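Local atomic coordinates of 3-hydroxyisobutyryl-CoA hydrolase (Mycobacterium thermoresistibile, PDB entry 4HDT), a protein that probably hydrolyses 3-hydroxyisobutyryl-CoA to 3-hydroxyisobutyrate and coenzyme A, and belongs to the crotonase superfamily. Residues E43-W48 and A99-Y104; D93-N98 and P344-E349. All coordinates share one frame; numbering follows the deposited sequence.

Interaction 1. Residues E43-W48 and A99-Y104. With ZN (zinc ion), chain B.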
loop_
_atom_site.group_PDB
_atom_site.type_symbol
_atom_site.label_atom_id
_atom_site.label_comp_id
_atom_site.label_asym_id
_atom_site.label_seq_id
_atom_site.Cartn_x
_atom_site.Cartn_y
_atom_site.Cartn_z
ATOM N N GLU A 43 5.813 -11.172 15.087
ATOM C CA GLU A 43 6.263 -12.182 15.997
ATOM C C GLU A 43 5.732 -13.570 15.597
ATOM O O GLU A 43 6.451 -14.559 15.731
ATOM C CB GLU A 43 5.872 -11.774 17.432
ATOM C CG GLU A 43 6.396 -12.681 18.517
ATOM C CD GLU A 43 5.574 -13.936 18.730
ATOM O OE1 GLU A 43 4.345 -13.954 18.484
ATOM O OE2 GLU A 43 6.160 -14.914 19.221
ATOM N N ARG A 44 4.472 -13.647 15.187
ATOM C CA ARG A 44 3.888 -14.901 14.719
ATOM C C ARG A 44 4.529 -15.419 13.441
ATOM O O ARG A 44 4.832 -16.628 13.340
ATOM C CB ARG A 44 2.368 -14.827 14.559
ATOM C CG ARG A 44 1.638 -14.793 15.897
ATOM C CD ARG A 44 1.807 -16.102 16.685
ATOM N NE ARG A 44 2.960 -16.164 17.576
ATOM C CZ ARG A 44 3.383 -17.272 18.203
ATOM N NH1 ARG A 44 4.430 -17.224 19.013
ATOM N NH2 ARG A 44 2.770 -18.455 18.022
ATOM N N LEU A 45 4.803 -14.532 12.482
ATOM C CA LEU A 45 5.541 -14.987 11.308
ATOM C C LEU A 45 6.902 -15.555 11.696
ATOM O O LEU A 45 7.351 -16.583 11.151
ATOM C CB LEU A 45 5.755 -13.853 10.312
ATOM C CG LEU A 45 4.500 -13.396 9.605
ATOM C CD1 LEU A 45 4.945 -12.340 8.624
ATOM C CD2 LEU A 45 3.834 -14.538 8.858
ATOM N N ALA A 46 7.587 -14.889 12.623
ATOM C CA ALA A 46 8.876 -15.421 13.076
ATOM C C ALA A 46 8.744 -16.778 13.775
ATOM O O ALA A 46 9.570 -17.709 13.553
ATOM C CB ALA A 46 9.553 -14.416 14.007
ATOM N N ALA A 47 7.764 -16.896 14.665
ATOM C CA ALA A 47 7.563 -18.134 15.403
ATOM C C ALA A 47 7.161 -19.304 14.521
ATOM O O ALA A 47 7.592 -20.432 14.746
ATOM C CB ALA A 47 6.530 -17.941 16.490
ATOM N N TRP A 48 6.364 -19.034 13.488
ATOM C CA TRP A 48 5.864 -20.087 12.626
ATOM C C TRP A 48 6.849 -20.501 11.535
ATOM O O TRP A 48 6.689 -21.565 10.915
ATOM C CB TRP A 48 4.588 -19.634 11.943
ATOM C CG TRP A 48 3.413 -19.497 12.850
ATOM C CD1 TRP A 48 3.195 -20.168 14.040
ATOM C CD2 TRP A 48 2.256 -18.686 12.638
ATOM N NE1 TRP A 48 1.980 -19.793 14.574
ATOM C CE2 TRP A 48 1.380 -18.910 13.723
ATOM C CE3 TRP A 48 1.870 -17.807 11.633
ATOM C CZ2 TRP A 48 0.137 -18.262 13.820
ATOM C CZ3 TRP A 48 0.665 -17.181 11.733
ATOM C CH2 TRP A 48 -0.194 -17.417 12.815
ATOM N N ALA A 99 8.897 -6.444 4.432
ATOM C CA ALA A 99 10.018 -7.183 3.834
ATOM C C ALA A 99 9.989 -8.646 4.161
ATOM O O ALA A 99 10.218 -9.510 3.296
ATOM C CB ALA A 99 11.322 -6.551 4.240
ATOM N N HIS A 100 9.695 -8.964 5.416
ATOM C CA HIS A 100 9.596 -10.360 5.787
ATOM C C HIS A 100 8.499 -11.130 5.080
ATOM O O HIS A 100 8.716 -12.221 4.610
ATOM C CB HIS A 100 9.445 -10.559 7.279
ATOM C CG HIS A 100 9.944 -11.908 7.708
ATOM N ND1 HIS A 100 9.663 -12.450 8.942
ATOM C CD2 HIS A 100 10.717 -12.820 7.063
ATOM C CE1 HIS A 100 10.256 -13.629 9.042
ATOM N NE2 HIS A 100 10.905 -13.869 7.916
ATOM N N ILE A 101 7.344 -10.530 4.927
ATOM C CA ILE A 101 6.275 -11.142 4.108
ATOM C C ILE A 101 6.761 -11.366 2.694
ATOM O O ILE A 101 6.539 -12.444 2.113
ATOM C CB ILE A 101 5.007 -10.256 4.112
ATOM C CG1 ILE A 101 4.443 -10.105 5.550
ATOM C CG2 ILE A 101 3.951 -10.849 3.185
ATOM C CD1 ILE A 101 3.524 -8.885 5.711
ATOM N N GLY A 102 7.437 -10.367 2.142
ATOM C CA GLY A 102 8.019 -10.468 0.807
ATOM C C GLY A 102 8.994 -11.624 0.593
ATOM O O GLY A 102 8.990 -12.231 -0.521
ATOM N N ARG A 103 9.853 -11.914 1.587
ATOM C CA ARG A 103 10.804 -13.031 1.579
ATOM C C ARG A 103 10.250 -14.359 2.031
ATOM O O ARG A 103 10.942 -15.375 1.981
ATOM C CB ARG A 103 11.911 -12.736 2.630
ATOM C CG ARG A 103 12.793 -11.621 2.226
ATOM C CD ARG A 103 14.040 -11.581 3.107
ATOM N NE ARG A 103 13.823 -11.668 4.556
ATOM C CZ ARG A 103 13.545 -10.624 5.361
ATOM N NH1 ARG A 103 13.446 -9.385 4.903
ATOM N NH2 ARG A 103 13.382 -10.824 6.639
ATOM N N TYR A 104 9.076 -14.336 2.654
ATOM C CA TYR A 104 8.672 -15.467 3.503
ATOM C C TYR A 104 8.749 -16.828 2.753
ATOM O O TYR A 104 8.278 -16.957 1.621
ATOM C CB TYR A 104 7.271 -15.276 4.041
ATOM C CG TYR A 104 6.994 -15.954 5.398
ATOM C CD1 TYR A 104 7.732 -15.631 6.530
ATOM C CD2 TYR A 104 6.030 -16.952 5.513
ATOM C CE1 TYR A 104 7.507 -16.247 7.739
ATOM C CE2 TYR A 104 5.767 -17.563 6.715
ATOM C CZ TYR A 104 6.505 -17.207 7.844
ATOM O OH TYR A 104 6.273 -17.823 9.057
HETATM ZN ZN ZN B . 12.378 -15.280 7.466
#
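Leu45 meets Tyr104 with both its side chain and its backbone. Leu45 CD2 sits over one face of the Tyr104 ring in a CH-pi contact, 4.2 Å from its centroid and 22° off the normal. The tyrosine hydroxyl donates to the carbonyl of the same leucine, with Tyr104 OH 2.7 Å from Leu45 O. The bond lies in the carbonyl plane on a lone pair, with a C=O...donor angle of 126°. The other methyl of the leucine turns to Ile101, with Leu45 CD1 3.8 Å from Ile101 CG1. Trp48 adds its CB beside the tyrosine hydroxyl, at 3.8 Å from Tyr104 OH.

Tyr104 is the first residue to leave helical geometry after helix 85-103. Its CG lies anti to the backbone N (chi1 -151°), and the ring reaches across to helix 35-49. His100, one turn earlier, packs loosely near Leu45 CB. His100 NE2 binds a zinc ion at 2.1 Å, and Glu49 and Glu351 are further ligands of that metal. Arg103 forms a salt bridge to Glu351, a second-shell contact that may help position this ligand.

This buried contact is helix packing on the mixed sheet of the crotonase-like fold: the Tyr104 hydroxyl ties the end of helix 85-103 to the backbone of helix 35-49. Strands 56-61 and 108-112 lie against it, through Val57 and Tyr108. Trp48 also reaches strand 11-16.

Interaction 2. Residues D93-N98 and P344-E349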
loop_
_atom_site.group_PDB
_atom_site.type_symbol
_atom_site.label_atom_id
_atom_site.label_comp_id
_atom_site.label_asym_id
_atom_site.label_seq_id
_atom_site.Cartn_x
_atom_site.Cartn_y
_atom_site.Cartn_z
ATOM N N ASP A 93 9.345 -1.067 12.401
ATOM C CA ASP A 93 8.789 -2.393 12.591
ATOM C C ASP A 93 7.869 -2.806 11.426
ATOM O O ASP A 93 7.880 -3.954 10.988
ATOM C CB ASP A 93 8.028 -2.468 13.922
ATOM C CG ASP A 93 8.951 -2.454 15.130
ATOM O OD1 ASP A 93 10.159 -2.868 15.035
ATOM O OD2 ASP A 93 8.487 -2.047 16.237
ATOM N N GLU A 94 7.092 -1.854 10.912
ATOM C CA GLU A 94 6.171 -2.168 9.830
ATOM C C GLU A 94 6.911 -2.529 8.548
ATOM O O GLU A 94 6.563 -3.514 7.901
ATOM C CB GLU A 94 5.234 -0.998 9.550
ATOM C CG GLU A 94 4.169 -1.288 8.495
ATOM C CD GLU A 94 3.333 -0.077 8.182
ATOM O OE1 GLU A 94 3.922 1.023 8.148
ATOM O OE2 GLU A 94 2.111 -0.197 7.952
ATOM N N TYR A 95 7.927 -1.763 8.222
ATOM C CA TYR A 95 8.655 -2.004 6.973
ATOM C C TYR A 95 9.463 -3.291 7.087
ATOM O O TYR A 95 9.592 -4.042 6.123
ATOM C CB TYR A 95 9.527 -0.843 6.523
ATOM C CG TYR A 95 8.801 0.492 6.258
ATOM C CD1 TYR A 95 7.421 0.620 6.359
ATOM C CD2 TYR A 95 9.520 1.611 5.953
ATOM C CE1 TYR A 95 6.785 1.839 6.174
ATOM C CE2 TYR A 95 8.901 2.838 5.748
ATOM C CZ TYR A 95 7.551 2.964 5.894
ATOM O OH TYR A 95 7.017 4.231 5.739
ATOM N N ARG A 96 10.002 -3.598 8.253
ATOM C CA ARG A 96 10.599 -4.900 8.448
ATOM C C ARG A 96 9.604 -6.068 8.262
ATOM O O ARG A 96 9.941 -7.101 7.660
ATOM C CB ARG A 96 11.293 -4.951 9.827
ATOM C CG ARG A 96 12.627 -4.185 9.833
ATOM C CD ARG A 96 13.118 -3.799 11.245
ATOM N NE ARG A 96 13.245 -4.928 12.129
ATOM C CZ ARG A 96 14.355 -5.663 12.296
ATOM N NH1 ARG A 96 15.460 -5.399 11.599
ATOM N NH2 ARG A 96 14.368 -6.687 13.153
ATOM N N LEU A 97 8.382 -5.892 8.737
ATOM C CA LEU A 97 7.335 -6.865 8.522
ATOM C C LEU A 97 7.018 -6.991 7.029
ATOM O O LEU A 97 6.883 -8.111 6.513
ATOM C CB LEU A 97 6.065 -6.481 9.301
ATOM C CG LEU A 97 4.755 -7.248 8.957
ATOM C CD1 LEU A 97 4.878 -8.724 9.265
ATOM C CD2 LEU A 97 3.540 -6.643 9.675
ATOM N N ASN A 98 6.868 -5.851 6.355
ATOM C CA ASN A 98 6.582 -5.866 4.879
ATOM C C ASN A 98 7.632 -6.693 4.125
ATOM O O ASN A 98 7.307 -7.553 3.292
ATOM C CB ASN A 98 6.512 -4.431 4.291
ATOM C CG ASN A 98 5.499 -3.513 4.970
ATOM O OD1 ASN A 98 5.790 -2.312 5.176
ATOM N ND2 ASN A 98 4.317 -4.020 5.274
ATOM N N PRO A 344 19.233 6.058 12.964
ATOM C CA PRO A 344 19.713 4.960 12.155
ATOM C C PRO A 344 18.910 4.842 10.874
ATOM O O PRO A 344 17.741 5.217 10.833
ATOM C CB PRO A 344 19.456 3.733 13.043
ATOM C CG PRO A 344 18.244 4.095 13.800
ATOM C CD PRO A 344 18.465 5.568 14.131
ATOM N N GLU A 345 19.556 4.320 9.849
ATOM C CA GLU A 345 18.860 3.893 8.655
ATOM C C GLU A 345 18.018 2.655 8.992
ATOM O O GLU A 345 18.245 1.969 10.006
ATOM C CB GLU A 345 19.853 3.551 7.557
ATOM C CG GLU A 345 20.784 4.680 7.146
ATOM C CD GLU A 345 20.204 5.678 6.158
ATOM O OE1 GLU A 345 19.056 5.564 5.723
ATOM O OE2 GLU A 345 20.926 6.622 5.793
ATOM N N LEU A 346 17.049 2.343 8.132
ATOM C CA LEU A 346 16.238 1.136 8.308
ATOM C C LEU A 346 17.187 -0.054 8.038
ATOM O O LEU A 346 17.928 -0.057 7.043
ATOM C CB LEU A 346 15.059 1.150 7.322
ATOM C CG LEU A 346 14.207 -0.112 7.286
ATOM C CD1 LEU A 346 13.467 -0.277 8.593
ATOM C CD2 LEU A 346 13.209 -0.116 6.156
ATOM N N THR A 347 17.195 -1.010 8.962
ATOM C CA THR A 347 17.981 -2.245 8.821
ATOM C C THR A 347 17.088 -3.469 9.055
ATOM O O THR A 347 16.009 -3.374 9.647
ATOM C CB THR A 347 19.170 -2.274 9.808
ATOM O OG1 THR A 347 18.687 -2.108 11.151
ATOM C CG2 THR A 347 20.107 -1.161 9.462
ATOM N N PHE A 348 17.534 -4.620 8.530
ATOM C CA PHE A 348 16.696 -5.831 8.482
ATOM C C PHE A 348 17.296 -7.042 9.173
ATOM O O PHE A 348 16.899 -8.175 8.927
ATOM C CB PHE A 348 16.407 -6.177 7.035
ATOM C CG PHE A 348 15.684 -5.090 6.327
ATOM C CD1 PHE A 348 16.400 -4.082 5.700
ATOM C CD2 PHE A 348 14.314 -5.077 6.264
ATOM C CE1 PHE A 348 15.753 -3.050 5.055
ATOM C CE2 PHE A 348 13.663 -4.064 5.609
ATOM C CZ PHE A 348 14.377 -3.043 5.001
ATOM N N GLU A 349 18.248 -6.812 10.035
ATOM C CA GLU A 349 18.924 -7.929 10.646
ATOM C C GLU A 349 18.139 -8.354 11.905
ATOM O O GLU A 349 17.194 -7.637 12.326
ATOM C CB GLU A 349 20.422 -7.607 10.710
ATOM C CG GLU A 349 20.954 -7.568 9.254
ATOM C CD GLU A 349 22.327 -6.940 9.050
ATOM O OE1 GLU A 349 23.190 -7.117 9.920
ATOM O OE2 GLU A 349 22.565 -6.314 7.974
#
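The guanidinium of Arg96 takes two backbone carbonyls of the loop 344-349 at its edge, near its own plane. Arg96 NH1 is 2.9 Å from Thr347 O and the N-H points at it fairly straight, at 163°. This donor stands above the carbonyl plane of Thr347, not on a lone pair. Glu349 O is gripped end-on by both terminal nitrogens, 2.9 Å from Arg96 NH1 and 3.1 Å from Arg96 NH2. NH1 meets it on a lone pair. A bend at chi3 (56°) turns the end of the arginine into the loop.

The Phe348 ring is tilted 21° from the guanidinium, and the arginine and phenylalanine side chains run alongside each other, pointing opposite ways. Phe348 CD2 lies 4.0 Å from Arg96 CG. At the edge of the Phe348 ring is the carbonyl oxygen of Tyr95. At the edge of the Tyr95 ring is Leu346 CD2, which also packs 3.8 Å from Tyr95 CB. The hydroxyl of Tyr95 is hydrogen-bonded to Asp150 and Ser296. Leu346 also touches Leu289 and Tyr293 of helix 285-299.

Both acceptors are main-chain carbonyls, so the three bonds follow the path of the loop backbone. The arginine charge is met here by carbonyl dipoles, with no carboxylate among these bonds.

Both interactions use helix 85-103, and their centres lie about 12 Å apart. They take successive places along it, since residues 93-98 and 99-104 adjoin in sequence. They touch directly: Leu45 CD1 is 3.7 Å from Leu97 CD1, and Ala99 CB is 3.7 Å from Phe348 CE2. The zinc ion bound by Glu49, His100 and Glu351 links the same three pieces of chain. These ligands come from helix 35-49, helix 85-103 and the chain just beyond Glu349. The nearest atoms of the Arg96 and His100 side chains are about 6 Å apart, and the nearest atom of the Phe348 side chain is about 10 Å from this zinc.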